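Local coordinates for protein 5-formyl-3-hydroxy-2-methylpyridine 4-carboxylate 5-dehydrogenase (Mesorhizobium japonicum MAFF 303099, PDB 4OM8) that oxidises 5-formyl-3-hydroxy-2-methylpyridine-4-carboxylate with NAD(+) in vitamin B6 breakdown, and can also reduce it with NADH to 4-pyridoxate, at residues A[2-8]-A[80-86]; A[25-31]-A[64-70]. All coordinates share one frame; numbering follows the deposited sequence.

Contact 1 of 2, residues A[2-8]-A[80-86]; sequences IRNIAII and ADLVIEN. With NAD (nicotinamide-adenine-dinucleotide), chain C.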
loop_
_atom_site.group_PDB
_atom_site.type_symbol
_atom_site.label_atom_id
_atom_site.label_comp_id
_atom_site.label_asym_id
_atom_site.label_seq_id
_atom_site.Cartn_x
_atom_site.Cartn_y
_atom_site.Cartn_z
ATOM N N ILE A 2 -19.936 25.603 -10.627
ATOM C CA ILE A 2 -20.459 24.825 -9.505
ATOM C C ILE A 2 -20.306 25.556 -8.174
ATOM O O ILE A 2 -19.197 25.714 -7.652
ATOM C CB ILE A 2 -19.778 23.449 -9.402
ATOM C CG1 ILE A 2 -20.047 22.637 -10.675
ATOM C CG2 ILE A 2 -20.282 22.716 -8.173
ATOM C CD1 ILE A 2 -19.211 21.372 -10.755
ATOM N N ARG A 3 -21.440 25.988 -7.629
ATOM C CA ARG A 3 -21.494 26.600 -6.303
ATOM C C ARG A 3 -22.411 25.802 -5.374
ATOM O O ARG A 3 -22.219 25.770 -4.164
ATOM C CB ARG A 3 -22.002 28.043 -6.392
ATOM C CG ARG A 3 -21.228 28.951 -7.327
ATOM C CD ARG A 3 -19.822 29.232 -6.812
ATOM N NE ARG A 3 -19.277 30.437 -7.439
ATOM C CZ ARG A 3 -17.978 30.691 -7.574
ATOM N NH1 ARG A 3 -17.065 29.819 -7.147
ATOM N NH2 ARG A 3 -17.591 31.818 -8.166
ATOM N N ASN A 4 -23.434 25.185 -5.955
ATOM C CA ASN A 4 -24.470 24.524 -5.176
ATOM C C ASN A 4 -24.465 23.036 -5.453
ATOM O O ASN A 4 -24.597 22.608 -6.594
ATOM C CB ASN A 4 -25.838 25.132 -5.495
ATOM C CG ASN A 4 -25.854 26.638 -5.307
ATOM O OD1 ASN A 4 -25.297 27.159 -4.340
ATOM N ND2 ASN A 4 -26.483 27.344 -6.237
ATOM N N ILE A 5 -24.285 22.252 -4.397
ATOM C CA ILE A 5 -24.170 20.813 -4.527
ATOM C C ILE A 5 -25.293 20.127 -3.763
ATOM O O ILE A 5 -25.629 20.519 -2.641
ATOM C CB ILE A 5 -22.806 20.329 -4.011
ATOM C CG1 ILE A 5 -21.693 20.989 -4.838
ATOM C CG2 ILE A 5 -22.730 18.791 -4.060
ATOM C CD1 ILE A 5 -20.280 20.639 -4.392
ATOM N N ALA A 6 -25.892 19.122 -4.387
ATOM C CA ALA A 6 -26.815 18.227 -3.700
ATOM C C ALA A 6 -26.159 16.861 -3.605
ATOM O O ALA A 6 -25.564 16.396 -4.572
ATOM C CB ALA A 6 -28.151 18.123 -4.436
ATOM N N ILE A 7 -26.275 16.232 -2.443
ATOM C CA ILE A 7 -25.871 14.845 -2.254
ATOM C C ILE A 7 -27.103 13.981 -1.996
ATOM O O ILE A 7 -27.924 14.292 -1.123
ATOM C CB ILE A 7 -24.858 14.698 -1.093
ATOM C CG1 ILE A 7 -23.581 15.474 -1.425
ATOM C CG2 ILE A 7 -24.546 13.225 -0.847
ATOM C CD1 ILE A 7 -22.626 15.654 -0.274
ATOM N N ILE A 8 -27.230 12.905 -2.777
ATOM C CA ILE A 8 -28.329 11.949 -2.624
ATOM C C ILE A 8 -27.794 10.651 -2.041
ATOM O O ILE A 8 -27.102 9.884 -2.725
ATOM C CB ILE A 8 -29.017 11.666 -3.968
ATOM C CG1 ILE A 8 -29.360 12.978 -4.682
ATOM C CG2 ILE A 8 -30.226 10.746 -3.777
ATOM C CD1 ILE A 8 -30.231 13.944 -3.871
ATOM N N ALA A 80 -29.345 23.056 -7.983
ATOM C CA ALA A 80 -28.044 22.389 -7.899
ATOM C C ALA A 80 -27.249 22.566 -9.187
ATOM O O ALA A 80 -27.806 22.478 -10.298
ATOM C CB ALA A 80 -28.222 20.912 -7.595
ATOM N N ASP A 81 -25.950 22.815 -9.025
ATOM C CA ASP A 81 -25.004 22.824 -10.140
ATOM C C ASP A 81 -24.369 21.458 -10.317
ATOM O O ASP A 81 -23.888 21.124 -11.401
ATOM C CB ASP A 81 -23.918 23.866 -9.911
ATOM C CG ASP A 81 -24.484 25.249 -9.714
ATOM O OD1 ASP A 81 -25.358 25.648 -10.518
ATOM O OD2 ASP A 81 -24.063 25.927 -8.759
ATOM N N LEU A 82 -24.347 20.694 -9.225
ATOM C CA LEU A 82 -23.788 19.348 -9.194
ATOM C C LEU A 82 -24.649 18.532 -8.259
ATOM O O LEU A 82 -24.914 18.972 -7.135
ATOM C CB LEU A 82 -22.328 19.360 -8.721
ATOM C CG LEU A 82 -21.702 18.015 -8.327
ATOM C CD1 LEU A 82 -21.549 17.115 -9.540
ATOM C CD2 LEU A 82 -20.345 18.215 -7.642
ATOM N N VAL A 83 -25.128 17.384 -8.738
ATOM C CA VAL A 83 -25.769 16.403 -7.871
ATOM C C VAL A 83 -24.850 15.203 -7.799
ATOM O O VAL A 83 -24.488 14.636 -8.827
ATOM C CB VAL A 83 -27.149 15.961 -8.379
ATOM C CG1 VAL A 83 -27.760 14.914 -7.434
ATOM C CG2 VAL A 83 -28.079 17.165 -8.554
ATOM N N ILE A 84 -24.463 14.830 -6.589
ATOM C CA ILE A 84 -23.662 13.636 -6.380
ATOM C C ILE A 84 -24.596 12.536 -5.909
ATOM O O ILE A 84 -25.141 12.601 -4.798
ATOM C CB ILE A 84 -22.542 13.862 -5.353
ATOM C CG1 ILE A 84 -21.607 14.980 -5.829
ATOM C CG2 ILE A 84 -21.760 12.564 -5.116
ATOM C CD1 ILE A 84 -20.587 15.374 -4.794
ATOM N N GLU A 85 -24.812 11.553 -6.774
ATOM C CA GLU A 85 -25.617 10.397 -6.417
ATOM C C GLU A 85 -24.744 9.423 -5.638
ATOM O O GLU A 85 -23.647 9.033 -6.092
ATOM C CB GLU A 85 -26.208 9.740 -7.667
ATOM C CG GLU A 85 -26.824 8.375 -7.397
ATOM C CD GLU A 85 -25.807 7.268 -7.520
ATOM O OE1 GLU A 85 -25.195 7.157 -8.601
ATOM O OE2 GLU A 85 -25.615 6.516 -6.545
ATOM N N ASN A 86 -25.239 9.033 -4.466
ATOM C CA ASN A 86 -24.467 8.274 -3.493
ATOM C C ASN A 86 -25.355 7.233 -2.803
ATOM O O ASN A 86 -25.330 7.091 -1.583
ATOM C CB ASN A 86 -23.862 9.257 -2.476
ATOM C CG ASN A 86 -22.862 8.612 -1.535
ATOM O OD1 ASN A 86 -21.977 7.858 -1.949
ATOM N ND2 ASN A 86 -23.005 8.912 -0.251
HETATM P PA NAD C . -24.578 2.919 2.323
HETATM O O1A NAD C . -25.382 1.643 2.145
HETATM O O2A NAD C . -23.777 3.152 3.595
HETATM O O5B NAD C . -25.586 4.159 2.138
HETATM C C5B NAD C . -26.563 4.197 1.096
HETATM C C4B NAD C . -27.610 5.230 1.484
HETATM O O4B NAD C . -28.477 5.469 0.375
HETATM C C3B NAD C . -28.473 4.736 2.644
HETATM O O3B NAD C . -28.442 5.679 3.723
HETATM C C2B NAD C . -29.862 4.609 2.032
HETATM O O2B NAD C . -30.941 4.883 2.939
HETATM C C1B NAD C . -29.797 5.631 0.915
HETATM N N9A NAD C . -30.777 5.464 -0.173
HETATM C C8A NAD C . -31.264 4.321 -0.684
HETATM N N7A NAD C . -32.127 4.582 -1.698
HETATM C C5A NAD C . -32.193 5.915 -1.846
HETATM C C6A NAD C . -32.908 6.861 -2.721
HETATM N N6A NAD C . -33.757 6.426 -3.684
HETATM N N1A NAD C . -32.688 8.180 -2.529
HETATM C C2A NAD C . -31.853 8.634 -1.578
HETATM N N3A NAD C . -31.172 7.830 -0.747
HETATM C C4A NAD C . -31.305 6.489 -0.833
HETATM O O3 NAD C . -23.674 3.075 0.997
HETATM P PN NAD C . -22.223 3.763 0.895
HETATM O O1N NAD C . -21.173 2.811 1.439
HETATM O O2N NAD C . -22.240 5.187 1.404
HETATM O O5D NAD C . -22.022 3.815 -0.694
HETATM C C5D NAD C . -22.857 4.622 -1.535
HETATM C C4D NAD C . -22.286 4.560 -2.947
HETATM O O4D NAD C . -20.919 4.956 -2.877
HETATM C C3D NAD C . -22.285 3.151 -3.519
HETATM O O3D NAD C . -22.407 3.273 -4.938
HETATM C C2D NAD C . -20.899 2.624 -3.203
HETATM O O2D NAD C . -20.456 1.657 -4.160
HETATM C C1D NAD C . -20.063 3.889 -3.307
HETATM N N1N NAD C . -18.831 3.889 -2.502
HETATM C C2N NAD C . -18.734 3.247 -1.320
HETATM C C3N NAD C . -17.543 3.302 -0.592
HETATM C C7N NAD C . -17.353 2.578 0.715
HETATM O O7N NAD C . -18.292 2.328 1.456
HETATM N N7N NAD C . -16.113 2.201 1.019
HETATM C C4N NAD C . -16.466 4.027 -1.089
HETATM C C5N NAD C . -16.602 4.689 -2.301
HETATM C C6N NAD C . -17.807 4.608 -2.983
#
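The D81 carboxylate is the flat group that joins the two segments. Its OD2 takes two backbone N-H groups, one from each face of the carboxylate plane. R3 N is 2.9 Å from D81 OD2 and N4 N is 3.0 Å from it. Both donors come on the anti side of OD2, and both are tilted out of the plane, by 26° for R3 N. With CG beside the backbone N of D81 (chi1 -57°), the carboxylate reaches the R3 and N4 amides. D81 CB packs on I2 CA at 3.6 Å. In return N4 O accepts from D81 N at 2.8 Å and, in a longer bond of 3.3 Å, from L82 N. From there strands 4-8 and 82-85 run parallel as central neighbours of the Rossmann sheet. A6 N to L82 O, I84 N to A6 O and I8 N to I84 O continue the pairing. N86 N closes it on I8 O at 2.7 Å, with a more bent N-H.

I5, I7, L82 and I84 share one face, with helix 14-23 over I7 and I84. On the other face I8 CG1 meets V83 CG1 at 3.7 Å. I8 has CG2 anti to its backbone N, and this methyl reaches NAD C2A of the adenine at 3.5 Å. E85 turns its carboxylate to other partners: OE2 forms a salt bridge with K94, and OE1 bonds to S113 and Y98. These bonds fix the E85 carboxylate next to an NAD-binding lysine. At the opposite end, two N-H donors on D81 OD2 would probably stabilise a negative carboxylate.

Contact 2 of 2, residues A[25-31]-A[64-70]; sequences GLQVVAY and VGTVRFT. With NAD (nicotinamide-adenine-dinucleotide), chain C.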
loop_
_atom_site.group_PDB
_atom_site.type_symbol
_atom_site.label_atom_id
_atom_site.label_comp_id
_atom_site.label_asym_id
_atom_site.label_seq_id
_atom_site.Cartn_x
_atom_site.Cartn_y
_atom_site.Cartn_z
ATOM N N GLY A 25 -16.100 25.720 0.718
ATOM C CA GLY A 25 -16.837 26.929 0.392
ATOM C C GLY A 25 -18.159 26.678 -0.312
ATOM O O GLY A 25 -18.914 27.608 -0.551
ATOM N N LEU A 26 -18.446 25.422 -0.634
ATOM C CA LEU A 26 -19.635 25.078 -1.404
ATOM C C LEU A 26 -20.880 25.037 -0.537
ATOM O O LEU A 26 -20.801 24.758 0.662
ATOM C CB LEU A 26 -19.441 23.720 -2.083
ATOM C CG LEU A 26 -18.523 23.604 -3.304
ATOM C CD1 LEU A 26 -19.032 24.437 -4.482
ATOM C CD2 LEU A 26 -17.064 23.943 -3.003
ATOM N N GLN A 27 -22.039 25.323 -1.132
ATOM C CA GLN A 27 -23.302 25.116 -0.443
ATOM C C GLN A 27 -23.743 23.683 -0.669
ATOM O O GLN A 27 -23.865 23.273 -1.813
ATOM C CB GLN A 27 -24.372 26.077 -0.959
ATOM C CG GLN A 27 -25.784 25.711 -0.516
ATOM C CD GLN A 27 -26.846 26.503 -1.252
ATOM O OE1 GLN A 27 -26.973 27.720 -1.056
ATOM N NE2 GLN A 27 -27.622 25.820 -2.102
ATOM N N VAL A 28 -23.977 22.933 0.408
ATOM C CA VAL A 28 -24.323 21.520 0.280
ATOM C C VAL A 28 -25.678 21.256 0.907
ATOM O O VAL A 28 -25.901 21.602 2.069
ATOM C CB VAL A 28 -23.255 20.613 0.950
ATOM C CG1 VAL A 28 -23.640 19.138 0.844
ATOM C CG2 VAL A 28 -21.889 20.855 0.339
ATOM N N VAL A 29 -26.589 20.651 0.140
ATOM C CA VAL A 29 -27.841 20.163 0.712
ATOM C C VAL A 29 -27.911 18.662 0.448
ATOM O O VAL A 29 -27.685 18.213 -0.668
ATOM C CB VAL A 29 -29.070 20.894 0.132
ATOM C CG1 VAL A 29 -30.335 20.448 0.848
ATOM C CG2 VAL A 29 -28.905 22.403 0.295
ATOM N N ALA A 30 -28.187 17.883 1.486
ATOM C CA ALA A 30 -28.116 16.435 1.358
ATOM C C ALA A 30 -29.432 15.793 1.738
ATOM O O ALA A 30 -30.150 16.279 2.629
ATOM C CB ALA A 30 -26.990 15.879 2.213
ATOM N N TYR A 31 -29.730 14.684 1.069
ATOM C CA TYR A 31 -31.013 14.002 1.186
ATOM C C TYR A 31 -30.809 12.513 1.335
ATOM O O TYR A 31 -29.889 11.956 0.762
ATOM C CB TYR A 31 -31.879 14.287 -0.049
ATOM C CG TYR A 31 -33.065 13.363 -0.224
ATOM C CD1 TYR A 31 -34.263 13.602 0.441
ATOM C CD2 TYR A 31 -32.994 12.257 -1.068
ATOM C CE1 TYR A 31 -35.359 12.754 0.281
ATOM C CE2 TYR A 31 -34.075 11.414 -1.232
ATOM C CZ TYR A 31 -35.246 11.655 -0.554
ATOM O OH TYR A 31 -36.317 10.808 -0.731
ATOM N N VAL A 64 -20.557 30.002 0.273
ATOM C CA VAL A 64 -21.563 29.744 1.299
ATOM C C VAL A 64 -21.012 28.831 2.404
ATOM O O VAL A 64 -21.086 29.163 3.592
ATOM C CB VAL A 64 -22.832 29.127 0.665
ATOM C CG1 VAL A 64 -23.793 28.624 1.729
ATOM C CG2 VAL A 64 -23.518 30.147 -0.251
ATOM N N GLY A 65 -20.477 27.676 2.010
ATOM C CA GLY A 65 -19.796 26.787 2.941
ATOM C C GLY A 65 -20.643 26.192 4.047
ATOM O O GLY A 65 -20.212 26.135 5.196
ATOM N N THR A 66 -21.841 25.725 3.710
ATOM C CA THR A 66 -22.737 25.138 4.694
ATOM C C THR A 66 -23.236 23.761 4.283
ATOM O O THR A 66 -23.207 23.395 3.101
ATOM C CB THR A 66 -23.968 26.013 4.938
ATOM O OG1 THR A 66 -24.675 26.184 3.705
ATOM C CG2 THR A 66 -23.567 27.384 5.500
ATOM N N VAL A 67 -23.698 23.004 5.277
ATOM C CA VAL A 67 -24.357 21.720 5.065
ATOM C C VAL A 67 -25.746 21.757 5.681
ATOM O O VAL A 67 -25.909 22.198 6.823
ATOM C CB VAL A 67 -23.579 20.550 5.707
ATOM C CG1 VAL A 67 -24.325 19.227 5.496
ATOM C CG2 VAL A 67 -22.176 20.459 5.159
ATOM N N ARG A 68 -26.743 21.296 4.927
ATOM C CA ARG A 68 -28.099 21.112 5.434
ATOM C C ARG A 68 -28.648 19.775 4.968
ATOM O O ARG A 68 -28.448 19.398 3.815
ATOM C CB ARG A 68 -29.016 22.249 4.964
ATOM C CG ARG A 68 -30.461 22.101 5.403
ATOM C CD ARG A 68 -31.270 23.360 5.102
ATOM N NE ARG A 68 -31.412 23.681 3.677
ATOM C CZ ARG A 68 -32.373 23.175 2.902
ATOM N NH1 ARG A 68 -33.236 22.300 3.404
ATOM N NH2 ARG A 68 -32.460 23.523 1.624
ATOM N N PHE A 69 -29.328 19.063 5.864
ATOM C CA PHE A 69 -30.006 17.816 5.532
ATOM C C PHE A 69 -31.502 18.062 5.354
ATOM O O PHE A 69 -32.112 18.834 6.099
ATOM C CB PHE A 69 -29.804 16.752 6.625
ATOM C CG PHE A 69 -28.379 16.295 6.796
ATOM C CD1 PHE A 69 -27.444 16.478 5.795
ATOM C CD2 PHE A 69 -27.989 15.662 7.962
ATOM C CE1 PHE A 69 -26.145 16.053 5.953
ATOM C CE2 PHE A 69 -26.682 15.234 8.131
ATOM C CZ PHE A 69 -25.761 15.436 7.124
ATOM N N THR A 70 -32.097 17.368 4.394
ATOM C CA THR A 70 -33.529 17.495 4.143
ATOM C C THR A 70 -34.141 16.146 3.760
ATOM O O THR A 70 -33.443 15.250 3.253
ATOM C CB THR A 70 -33.818 18.542 3.036
ATOM O OG1 THR A 70 -35.234 18.705 2.882
ATOM C CG2 THR A 70 -33.208 18.116 1.697
HETATM P PA NAD C . -24.578 2.919 2.323
HETATM O O1A NAD C . -25.382 1.643 2.145
HETATM O O2A NAD C . -23.777 3.152 3.595
HETATM O O5B NAD C . -25.586 4.159 2.138
HETATM C C5B NAD C . -26.563 4.197 1.096
HETATM C C4B NAD C . -27.610 5.230 1.484
HETATM O O4B NAD C . -28.477 5.469 0.375
HETATM C C3B NAD C . -28.473 4.736 2.644
HETATM O O3B NAD C . -28.442 5.679 3.723
HETATM C C2B NAD C . -29.862 4.609 2.032
HETATM O O2B NAD C . -30.941 4.883 2.939
HETATM C C1B NAD C . -29.797 5.631 0.915
HETATM N N9A NAD C . -30.777 5.464 -0.173
HETATM C C8A NAD C . -31.264 4.321 -0.684
HETATM N N7A NAD C . -32.127 4.582 -1.698
HETATM C C5A NAD C . -32.193 5.915 -1.846
HETATM C C6A NAD C . -32.908 6.861 -2.721
HETATM N N6A NAD C . -33.757 6.426 -3.684
HETATM N N1A NAD C . -32.688 8.180 -2.529
HETATM C C2A NAD C . -31.853 8.634 -1.578
HETATM N N3A NAD C . -31.172 7.830 -0.747
HETATM C C4A NAD C . -31.305 6.489 -0.833
HETATM O O3 NAD C . -23.674 3.075 0.997
HETATM P PN NAD C . -22.223 3.763 0.895
HETATM O O1N NAD C . -21.173 2.811 1.439
HETATM O O2N NAD C . -22.240 5.187 1.404
HETATM O O5D NAD C . -22.022 3.815 -0.694
HETATM C C5D NAD C . -22.857 4.622 -1.535
HETATM C C4D NAD C . -22.286 4.560 -2.947
HETATM O O4D NAD C . -20.919 4.956 -2.877
HETATM C C3D NAD C . -22.285 3.151 -3.519
HETATM O O3D NAD C . -22.407 3.273 -4.938
HETATM C C2D NAD C . -20.899 2.624 -3.203
HETATM O O2D NAD C . -20.456 1.657 -4.160
HETATM C C1D NAD C . -20.063 3.889 -3.307
HETATM N N1N NAD C . -18.831 3.889 -2.502
HETATM C C2N NAD C . -18.734 3.247 -1.320
HETATM C C3N NAD C . -17.543 3.302 -0.592
HETATM C C7N NAD C . -17.353 2.578 0.715
HETATM O O7N NAD C . -18.292 2.328 1.456
HETATM N N7N NAD C . -16.113 2.201 1.019
HETATM C C4N NAD C . -16.466 4.027 -1.089
HETATM C C5N NAD C . -16.602 4.689 -2.301
HETATM C C6N NAD C . -17.807 4.608 -2.983
HETATM O O HOH W 1 -26.527 24.202 2.841
#
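R68 and V29 lie side by side on the same face of the sheet and point the same way. The R68 chain leaves CB extended, then bends at chi3 (64°). That bend lays the guanidinium beside V29. V29 CG1 sits over one face of it, offset toward the rim: R68 CZ is 4.0 Å and R68 NH2 3.8 Å from V29 CG1. V29 CG2 also approaches NH2. The charged end is held by D75, which forms a salt bridge with NH2. V29 CG1 also packs on T70 CG2 at 3.8 Å, while T70 OG1 bonds to D75 and to D72 N.

Strands 27-31 and 66-70 are parallel, joined through helix 35-54 as a beta-alpha-beta unit of the Rossmann fold. V28 N to T66 O, R68 N to V28 O, A30 N to R68 O and T70 N to A30 O tie them together. A water gives a hydrogen bond to V28 O and is also bonded to T66 OG1, each at 2.8 Å. G25 ends the preceding helix in a Schellman motif, and its O takes a weak bond from G65 N.

On the sheet face away from V29 and R68, A30 CB rests against the F69 ring, 3.7 Å from CD1. Helix 35-54 covers that ring with I38, A41 and R42. Y31 CD1 comes within 3.4 Å of T70 O, and Y31 CE2 lies 3.6 Å from NAD C2A; both approach the ring obliquely.

Both contacts belong to one sheet of the NAD-binding domain, with centres about 9 Å apart. Across it the order is 66-70, 27-31, 4-8, 82-85, so strands 4-8 and 27-31 are the shared border. Backbone hydrogen bonds probably join them there, I5 N to Q27 O and Y31 N to I7 O. Along the chain, strand 4-8 comes first. Both strands of contact 2 follow, and strand 82-85 comes last, so contact 1 brackets contact 2. Strand 66-70 lies at the outer edge within this chain. Helix 14-23 packs on side chains of both contacts. The C-terminal ends of strands 4-8 and 27-31 help form the adenine end of the NAD pocket, so the two contacts together shape part of the cofactor site.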